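Local coordinates for SusD superfamily protein (Bacteroides vulgatus ATCC 8482, PDB 3JQ0) that probably captures glycans or other nutrients at the outer membrane of the bacterium, at residues 415-420 and 434-439; 307-310 and 315-318; 37-42 and 420-425. All coordinates share one frame; numbering follows the deposited sequence. Where two conformers were deposited one is given.

Contact 1 (415-420 and 434-439); sequences EFYTDN and ILKERL
A single hydrogen bond between the side chains of Tyr417 and Lys436 joins the end of the short helix 414-417 to helix 430-441, within the RagB/SusD part of the chain. The backbones stay well apart, their nearest CA atoms, those of Tyr417 and Lys436, lying 11.4 Å from each other, and the side chains span the gap from opposite directions. Lys436 leaves its helix with CG anti to the backbone N (chi1 171°) and runs extended until a bend at chi3 (69°) swings CE and NZ toward the tyrosine hydroxyl. NZ donates to Tyr417 OH over 3.0 Å, while CD of Lys436 lies 3.6 Å from the same OH, so the methylene chain also brushes the phenol. The ammonium meets the ring obliquely. Phe416, the preceding residue, places its CD2 over the centre of one face of the Tyr417 ring, 3.4 Å above the plane, which backs the phenol as it reaches across. Beyond Tyr417 the chain leaves the helix in a type II beta turn ending at Asn420. The polar ends have further partners: Tyr417 OH is hydrogen-bonded to Asp411, and Lys436 NZ also bonds the carbonyl of Lys424 and forms a salt bridge with Asp426. Three oxygen partners thus surround the ammonium of a buried lysine, and the nearby carboxylate would be expected to favour its charged form.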
loop_
_atom_site.group_PDB
_atom_site.type_symbol
_atom_site.label_atom_id
_atom_site.label_comp_id
_atom_site.label_asym_id
_atom_site.label_seq_id
_atom_site.Cartn_x
_atom_site.Cartn_y
_atom_site.Cartn_z
ATOM N N GLU A 415 18.193 21.319 -11.251
ATOM C CA GLU A 415 19.010 21.009 -10.075
ATOM C C GLU A 415 18.351 19.887 -9.243
ATOM O O GLU A 415 19.028 18.951 -8.791
ATOM C CB GLU A 415 19.247 22.244 -9.183
ATOM C CG GLU A 415 20.127 21.931 -7.996
ATOM C CD GLU A 415 20.415 23.125 -7.118
ATOM O OE1 GLU A 415 20.136 24.269 -7.553
ATOM O OE2 GLU A 415 20.936 22.890 -5.984
ATOM N N PHE A 416 17.042 19.989 -8.996
ATOM C CA PHE A 416 16.394 19.015 -8.156
ATOM C C PHE A 416 16.503 17.605 -8.794
ATOM O O PHE A 416 16.682 16.595 -8.079
ATOM C CB PHE A 416 14.924 19.389 -7.987
ATOM C CG PHE A 416 14.207 18.408 -7.108
ATOM C CD1 PHE A 416 14.247 18.513 -5.721
ATOM C CD2 PHE A 416 13.524 17.339 -7.694
ATOM C CE1 PHE A 416 13.630 17.566 -4.928
ATOM C CE2 PHE A 416 12.928 16.391 -6.866
ATOM C CZ PHE A 416 12.950 16.513 -5.504
ATOM N N TYR A 417 16.302 17.501 -10.107
ATOM C CA TYR A 417 16.293 16.241 -10.784
ATOM C C TYR A 417 17.659 15.689 -11.151
ATOM O O TYR A 417 17.778 14.550 -11.589
ATOM C CB TYR A 417 15.314 16.234 -11.985
ATOM C CG TYR A 417 13.875 16.385 -11.473
ATOM C CD1 TYR A 417 13.204 15.322 -10.844
ATOM C CD2 TYR A 417 13.209 17.597 -11.541
ATOM C CE1 TYR A 417 11.967 15.488 -10.311
ATOM C CE2 TYR A 417 11.946 17.761 -10.990
ATOM C CZ TYR A 417 11.341 16.684 -10.351
ATOM O OH TYR A 417 10.101 16.840 -9.740
ATOM N N THR A 418 18.690 16.493 -11.000
ATOM C CA THR A 418 20.078 16.027 -11.152
ATOM C C THR A 418 20.453 15.095 -10.008
ATOM O O THR A 418 20.125 15.348 -8.848
ATOM C CB THR A 418 21.028 17.229 -11.238
ATOM O OG1 THR A 418 20.735 17.933 -12.441
ATOM C CG2 THR A 418 22.493 16.781 -11.273
ATOM N N ASP A 419 21.138 14.000 -10.350
ATOM C CA ASP A 419 21.582 13.019 -9.353
ATOM C C ASP A 419 20.408 12.556 -8.499
ATOM O O ASP A 419 20.506 12.472 -7.266
ATOM C CB ASP A 419 22.716 13.579 -8.474
ATOM C CG ASP A 419 23.971 13.901 -9.261
ATOM O OD1 ASP A 419 24.285 13.167 -10.215
ATOM O OD2 ASP A 419 24.639 14.902 -8.918
ATOM N N ASN A 420 19.273 12.298 -9.177
ATOM C CA ASN A 420 18.057 11.900 -8.497
ATOM C C ASN A 420 17.621 10.571 -9.053
ATOM O O ASN A 420 16.965 10.506 -10.092
ATOM C CB ASN A 420 16.976 12.934 -8.644
ATOM C CG ASN A 420 15.787 12.670 -7.784
ATOM O OD1 ASN A 420 15.507 11.516 -7.442
ATOM N ND2 ASN A 420 15.093 13.738 -7.353
ATOM N N ILE A 434 3.555 10.056 -13.297
ATOM C CA ILE A 434 2.604 9.366 -12.421
ATOM C C ILE A 434 3.368 8.477 -11.435
ATOM O O ILE A 434 3.001 8.422 -10.263
ATOM C CB ILE A 434 1.570 8.582 -13.220
ATOM C CG1 ILE A 434 0.693 9.561 -14.022
ATOM C CG2 ILE A 434 0.669 7.765 -12.282
ATOM C CD1 ILE A 434 -0.102 8.883 -15.138
ATOM N N LEU A 435 4.450 7.817 -11.871
ATOM C CA LEU A 435 5.278 7.068 -10.912
ATOM C C LEU A 435 5.794 8.004 -9.822
ATOM O O LEU A 435 5.766 7.652 -8.647
ATOM C CB LEU A 435 6.451 6.378 -11.591
ATOM C CG LEU A 435 6.125 5.157 -12.429
ATOM C CD1 LEU A 435 7.426 4.671 -13.073
ATOM C CD2 LEU A 435 5.478 4.038 -11.626
ATOM N N LYS A 436 6.270 9.180 -10.206
ATOM C CA LYS A 436 6.805 10.147 -9.243
ATOM C C LYS A 436 5.720 10.572 -8.292
ATOM O O LYS A 436 5.928 10.684 -7.084
ATOM C CB LYS A 436 7.392 11.318 -10.023
ATOM C CG LYS A 436 7.799 12.526 -9.152
ATOM C CD LYS A 436 8.556 13.598 -9.930
ATOM C CE LYS A 436 7.703 14.342 -10.936
ATOM N NZ LYS A 436 8.528 15.298 -11.752
ATOM N N GLU A 437 4.531 10.841 -8.832
ATOM C CA GLU A 437 3.421 11.313 -8.007
ATOM C C GLU A 437 3.039 10.239 -6.989
ATOM O O GLU A 437 2.798 10.553 -5.810
ATOM C CB GLU A 437 2.238 11.744 -8.842
ATOM C CG GLU A 437 1.300 12.668 -8.083
ATOM C CD GLU A 437 1.937 13.999 -7.742
ATOM O OE1 GLU A 437 2.797 14.477 -8.539
ATOM O OE2 GLU A 437 1.616 14.557 -6.674
ATOM N N ARG A 438 2.953 8.991 -7.419
ATOM C CA ARG A 438 2.614 7.911 -6.533
ATOM C C ARG A 438 3.676 7.680 -5.476
ATOM O O ARG A 438 3.368 7.346 -4.323
ATOM C CB ARG A 438 2.325 6.603 -7.299
ATOM C CG ARG A 438 1.057 6.660 -8.111
ATOM C CD ARG A 438 0.741 5.330 -8.777
ATOM N NE ARG A 438 0.398 4.285 -7.870
ATOM C CZ ARG A 438 -0.765 4.128 -7.288
ATOM N NH1 ARG A 438 -1.747 4.982 -7.475
ATOM N NH2 ARG A 438 -0.962 3.065 -6.499
ATOM N N LEU A 439 4.945 7.868 -5.839
ATOM C CA LEU A 439 6.035 7.734 -4.882
ATOM C C LEU A 439 5.849 8.758 -3.741
ATOM O O LEU A 439 5.921 8.432 -2.563
ATOM C CB LEU A 439 7.397 7.877 -5.573
ATOM C CG LEU A 439 8.625 7.872 -4.674
ATOM C CD1 LEU A 439 8.716 6.694 -3.743
ATOM C CD2 LEU A 439 9.856 8.041 -5.514
#

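Contact 2 (307-310 and 315-318); sequences KGFR and RWTT. With SO4 (sulfate ion), chain I.
Phe309 lies against the first turn of helix 315-319, and each part of its side chain finds a different piece of Arg315 or Trp316. CB begins the contact, 3.5 Å from CB of Trp316 and above one face of the indole, toward its rim. With CG beside the backbone N (chi1 -59°), the ring is then carried beneath the helix backbone. CD1 of Phe309 lies 3.6 Å from CD1 of Trp316, but the two aromatic planes, though nearly parallel, are slid so far apart that they barely overlap: the Phe309 and five-membered ring centroids are 5.1 Å from each other. What covers one face of the phenyl ring is instead the backbone, since CA of Trp316 sits 3.6 Å from the ring centroid and 11° off its normal, a CH-pi contact. This is a short chain reversal, in which the loop leading from strand 299-300 packs an aromatic ring on the helix it is about to enter. Farther out, CE2 reaches CB of Arg315 at 3.7 Å, and CZ comes near the carbonyl O of that residue. The guanidinium of Arg315 is engaged in salt bridges with Asp313, Glu437 and Glu441. Next along the loop, Arg310 heads away from the helix and presents one edge of its guanidinium to a sulfate, probably from the crystallisation liquor. NE donates to sulfate O3 over 2.9 Å and NH2 of the same arginine to O2 over 2.9 Å, the latter nearly straight at 168°, while the remaining nitrogen, NH1, pairs with Asp411.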
loop_
_atom_site.group_PDB
_atom_site.type_symbol
_atom_site.label_atom_id
_atom_site.label_comp_id
_atom_site.label_asym_id
_atom_site.label_seq_id
_atom_site.Cartn_x
_atom_site.Cartn_y
_atom_site.Cartn_z
ATOM N N LYS A 307 15.855 14.495 -1.965
ATOM C CA LYS A 307 15.586 14.247 -3.373
ATOM C C LYS A 307 14.179 13.707 -3.653
ATOM O O LYS A 307 13.851 13.347 -4.763
ATOM C CB LYS A 307 16.648 13.334 -3.986
ATOM C CG LYS A 307 18.031 13.992 -4.128
ATOM C CD LYS A 307 17.995 15.068 -5.249
ATOM C CE LYS A 307 19.320 15.615 -5.675
ATOM N NZ LYS A 307 19.173 16.766 -6.568
ATOM N N GLY A 308 13.310 13.687 -2.648
ATOM C CA GLY A 308 11.978 13.119 -2.776
ATOM C C GLY A 308 10.912 14.111 -3.202
ATOM O O GLY A 308 9.976 13.760 -3.921
ATOM N N PHE A 309 11.022 15.354 -2.679
ATOM C CA PHE A 309 9.909 16.329 -2.689
ATOM C C PHE A 309 10.433 17.706 -2.987
ATOM O O PHE A 309 11.487 18.118 -2.478
ATOM C CB PHE A 309 9.242 16.352 -1.296
ATOM C CG PHE A 309 8.688 15.027 -0.869
ATOM C CD1 PHE A 309 9.507 14.154 -0.184
ATOM C CD2 PHE A 309 7.371 14.680 -1.100
ATOM C CE1 PHE A 309 9.025 12.905 0.257
ATOM C CE2 PHE A 309 6.886 13.441 -0.666
ATOM C CZ PHE A 309 7.709 12.578 -0.009
ATOM N N ARG A 310 9.670 18.444 -3.757
ATOM C CA ARG A 310 9.940 19.853 -3.962
ATOM C C ARG A 310 9.595 20.647 -2.716
ATOM O O ARG A 310 8.740 20.269 -1.906
ATOM C CB ARG A 310 9.121 20.405 -5.142
ATOM C CG ARG A 310 9.288 19.658 -6.465
ATOM C CD ARG A 310 10.746 19.620 -6.966
ATOM N NE ARG A 310 11.377 20.941 -7.033
ATOM C CZ ARG A 310 11.139 21.851 -7.982
ATOM N NH1 ARG A 310 10.413 21.553 -9.032
ATOM N NH2 ARG A 310 11.699 23.042 -7.901
ATOM N N ARG A 315 3.649 16.916 1.759
ATOM C CA ARG A 315 3.854 15.485 1.950
ATOM C C ARG A 315 5.255 15.172 2.480
ATOM O O ARG A 315 5.474 14.128 3.079
ATOM C CB ARG A 315 3.631 14.710 0.672
ATOM C CG ARG A 315 2.221 14.890 0.137
ATOM C CD ARG A 315 2.006 14.175 -1.186
ATOM N NE ARG A 315 2.769 14.870 -2.248
ATOM C CZ ARG A 315 2.516 14.755 -3.538
ATOM N NH1 ARG A 315 1.628 13.890 -3.991
ATOM N NH2 ARG A 315 3.197 15.508 -4.388
ATOM N N TRP A 316 6.213 16.038 2.176
ATOM C CA TRP A 316 7.606 15.839 2.545
ATOM C C TRP A 316 7.786 15.669 4.049
ATOM O O TRP A 316 8.215 14.609 4.522
ATOM C CB TRP A 316 8.430 17.007 2.019
ATOM C CG TRP A 316 9.899 16.956 2.197
ATOM C CD1 TRP A 316 10.627 15.956 2.753
ATOM C CD2 TRP A 316 10.813 17.980 1.795
ATOM N NE1 TRP A 316 11.964 16.306 2.708
ATOM C CE2 TRP A 316 12.103 17.528 2.118
ATOM C CE3 TRP A 316 10.674 19.187 1.147
ATOM C CZ2 TRP A 316 13.242 18.262 1.825
ATOM C CZ3 TRP A 316 11.801 19.905 0.857
ATOM C CH2 TRP A 316 13.073 19.467 1.200
ATOM N N THR A 317 7.437 16.709 4.811
ATOM C CA THR A 317 7.682 16.691 6.253
ATOM C C THR A 317 6.555 16.026 7.024
ATOM O O THR A 317 6.694 15.792 8.222
ATOM C CB THR A 317 7.935 18.089 6.744
ATOM O OG1 THR A 317 6.841 18.912 6.390
ATOM C CG2 THR A 317 9.226 18.653 6.156
ATOM N N THR A 318 5.464 15.673 6.349
ATOM C CA THR A 318 4.451 14.803 6.958
ATOM C C THR A 318 4.918 13.337 6.856
ATOM O O THR A 318 4.744 12.552 7.800
ATOM C CB THR A 318 3.074 15.034 6.319
ATOM O OG1 THR A 318 2.621 16.336 6.664
ATOM C CG2 THR A 318 2.066 13.998 6.761
HETATM S S SO4 I . 13.444 22.986 -4.624
HETATM O O1 SO4 I . 14.576 22.193 -4.076
HETATM O O2 SO4 I . 13.734 23.606 -5.914
HETATM O O3 SO4 I . 12.400 22.026 -4.599
HETATM O O4 SO4 I . 13.385 24.089 -3.694
#

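Contact 3 (37-42 and 420-425); sequences RADIYG and NKWMKP
Asp39 and Trp422 account for most of the buried surface here, meeting through both the backbone and the side chain of the aspartate. The indole NE1 donates to the carbonyl O of Asp39 over 2.9 Å at an N-H...O angle of 156°. That oxygen lies almost exactly in the ring plane, whereas the donor stands well above the plane of the carbonyl, 52° out of it. The carboxylate comes to the same end of the indole: because Asp39 CG sits between the backbone N and the carbonyl carbon (chi1 49°), OD2 reaches CD1 of Trp422 at 3.4 Å. At the edge of the indole, in its plane, lies Asn420 OD1, which accepts from the Trp422 backbone N over 3.1 Å in an Asx turn and shapes the loop that carries the ring. The contact ties this loop, ahead of helix 430-441, to a bend before strand 41-43 in the N-terminal part of the SusD fold. Lys421 lays its CG over one indole face, 3.7 Å above the plane, and Phe304 meets the ring edge-to-face. Replacing Trp422 by a leucine would probably leave the Asp39 carbonyl without its indole donor and open a gap beneath Lys421 and beside Phe304. A water bridges the segments, donating to Asp39 OD2 over 2.7 Å and to the Lys421 carbonyl O over 2.9 Å, and OD2 is further held by a salt bridge to Arg448.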
loop_
_atom_site.group_PDB
_atom_site.type_symbol
_atom_site.label_atom_id
_atom_site.label_comp_id
_atom_site.label_asym_id
_atom_site.label_seq_id
_atom_site.Cartn_x
_atom_site.Cartn_y
_atom_site.Cartn_z
ATOM N N ARG A 37 10.756 -3.927 -1.737
ATOM C CA ARG A 37 11.693 -4.386 -2.771
ATOM C C ARG A 37 12.127 -3.313 -3.766
ATOM O O ARG A 37 13.022 -3.560 -4.559
ATOM C CB ARG A 37 11.110 -5.605 -3.502
ATOM C CG ARG A 37 11.030 -6.850 -2.663
ATOM C CD ARG A 37 10.528 -8.067 -3.399
ATOM N NE ARG A 37 11.496 -8.409 -4.432
ATOM C CZ ARG A 37 11.318 -9.362 -5.340
ATOM N NH1 ARG A 37 10.237 -10.106 -5.335
ATOM N NH2 ARG A 37 12.282 -9.591 -6.236
ATOM N N ALA A 38 11.504 -2.130 -3.727
ATOM C CA ALA A 38 11.856 -1.037 -4.636
ATOM C C ALA A 38 12.978 -0.202 -4.026
ATOM O O ALA A 38 13.906 -0.776 -3.446
ATOM C CB ALA A 38 10.583 -0.252 -5.040
ATOM N N ASP A 39 12.930 1.124 -4.188
ATOM C CA ASP A 39 14.095 1.979 -4.032
ATOM C C ASP A 39 14.045 2.895 -2.803
ATOM O O ASP A 39 14.991 3.666 -2.565
ATOM C CB ASP A 39 14.323 2.812 -5.301
ATOM C CG ASP A 39 13.094 3.528 -5.847
ATOM O OD1 ASP A 39 11.954 3.307 -5.355
ATOM O OD2 ASP A 39 13.296 4.311 -6.822
ATOM N N ILE A 40 13.026 2.799 -1.953
ATOM C CA ILE A 40 12.916 3.699 -0.814
ATOM C C ILE A 40 13.941 3.401 0.295
ATOM O O ILE A 40 14.466 4.324 0.919
ATOM C CB ILE A 40 11.475 3.712 -0.269
ATOM C CG1 ILE A 40 10.509 4.342 -1.272
ATOM C CG2 ILE A 40 11.403 4.402 1.114
ATOM C CD1 ILE A 40 9.047 4.025 -1.007
ATOM N N TYR A 41 14.159 2.116 0.538
ATOM C CA TYR A 41 14.960 1.650 1.653
ATOM C C TYR A 41 16.299 1.115 1.187
ATOM O O TYR A 41 16.599 1.125 0.005
ATOM C CB TYR A 41 14.215 0.566 2.483
ATOM C CG TYR A 41 12.808 0.935 2.844
ATOM C CD1 TYR A 41 12.512 1.652 3.981
ATOM C CD2 TYR A 41 11.764 0.624 1.995
ATOM C CE1 TYR A 41 11.218 2.025 4.273
ATOM C CE2 TYR A 41 10.466 0.999 2.256
ATOM C CZ TYR A 41 10.183 1.735 3.424
ATOM O OH TYR A 41 8.906 2.118 3.749
ATOM N N GLY A 42 17.122 0.647 2.133
ATOM C CA GLY A 42 18.381 -0.010 1.823
ATOM C C GLY A 42 19.568 0.511 2.595
ATOM O O GLY A 42 20.593 -0.176 2.667
ATOM N N ASN A 420 19.273 12.298 -9.177
ATOM C CA ASN A 420 18.057 11.900 -8.497
ATOM C C ASN A 420 17.621 10.571 -9.053
ATOM O O ASN A 420 16.965 10.506 -10.092
ATOM C CB ASN A 420 16.976 12.934 -8.644
ATOM C CG ASN A 420 15.787 12.670 -7.784
ATOM O OD1 ASN A 420 15.507 11.516 -7.442
ATOM N ND2 ASN A 420 15.093 13.738 -7.353
ATOM N N LYS A 421 18.034 9.487 -8.395
ATOM C CA LYS A 421 17.782 8.161 -8.958
ATOM C C LYS A 421 16.346 7.698 -8.771
ATOM O O LYS A 421 15.982 6.655 -9.319
ATOM C CB LYS A 421 18.733 7.097 -8.412
ATOM C CG LYS A 421 18.421 6.690 -6.977
ATOM C CD LYS A 421 19.093 5.363 -6.599
ATOM C CE LYS A 421 18.520 4.747 -5.313
ATOM N NZ LYS A 421 19.218 3.445 -5.021
ATOM N N TRP A 422 15.550 8.422 -7.997
ATOM C CA TRP A 422 14.199 8.014 -7.667
ATOM C C TRP A 422 13.096 8.462 -8.636
ATOM O O TRP A 422 11.998 7.953 -8.576
ATOM C CB TRP A 422 13.839 8.477 -6.234
ATOM C CG TRP A 422 14.684 7.818 -5.203
ATOM C CD1 TRP A 422 14.462 6.622 -4.606
ATOM C CD2 TRP A 422 15.910 8.295 -4.655
ATOM N NE1 TRP A 422 15.467 6.321 -3.723
ATOM C CE2 TRP A 422 16.377 7.346 -3.722
ATOM C CE3 TRP A 422 16.643 9.478 -4.820
ATOM C CZ2 TRP A 422 17.564 7.504 -3.032
ATOM C CZ3 TRP A 422 17.787 9.643 -4.133
ATOM C CH2 TRP A 422 18.246 8.663 -3.235
HETATM N N MSE A 423 13.363 9.476 -9.450
HETATM C CA MSE A 423 12.302 10.114 -10.219
HETATM C C MSE A 423 12.895 11.028 -11.257
HETATM O O MSE A 423 14.074 11.400 -11.213
HETATM C CB MSE A 423 11.391 10.909 -9.271
HETATM C CG MSE A 423 12.110 12.028 -8.548
HETATM SE SE MSE A 423 11.061 12.813 -7.127
HETATM C CE MSE A 423 11.411 11.379 -5.898
ATOM N N LYS A 424 12.042 11.385 -12.202
ATOM C CA LYS A 424 12.399 12.169 -13.394
ATOM C C LYS A 424 11.622 13.488 -13.401
ATOM O O LYS A 424 10.515 13.560 -12.824
ATOM C CB LYS A 424 12.008 11.389 -14.680
ATOM C CG LYS A 424 12.569 9.962 -14.803
ATOM C CD LYS A 424 14.097 9.927 -15.018
ATOM C CE LYS A 424 14.734 8.494 -15.086
ATOM N NZ LYS A 424 14.715 7.788 -13.719
ATOM N N PRO A 425 12.127 14.491 -14.135
ATOM C CA PRO A 425 11.305 15.628 -14.423
ATOM C C PRO A 425 10.017 15.228 -15.143
ATOM O O PRO A 425 9.983 14.199 -15.839
ATOM C CB PRO A 425 12.200 16.468 -15.338
ATOM C CG PRO A 425 13.070 15.480 -15.973
ATOM C CD PRO A 425 13.382 14.520 -14.916
HETATM O O HOH W 1 15.874 4.335 -7.626
#

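Overall arrangement
Contact 3 is the buried one and links parts of the chain nearly 380 residues apart; contacts 1 and 2 are partly buried and local. Their chemistry differs accordingly: a buried carbonyl and carboxylate with a bridging water in contact 3, a charged amine at a phenol in contact 1, and aromatic packing beside an anion-binding arginine in contact 2. Contacts 1 and 3 share Asn420. Lys307 of contact 2 probably hydrogen-bonds to both, its NZ giving to the carbonyl of Thr418 in contact 1 and its own carbonyl accepting from Asn420 ND2. Met423 packs between Leu439 and the backbone of Lys307 and Gly308, so the loop 420-425 touches both neighbouring contacts.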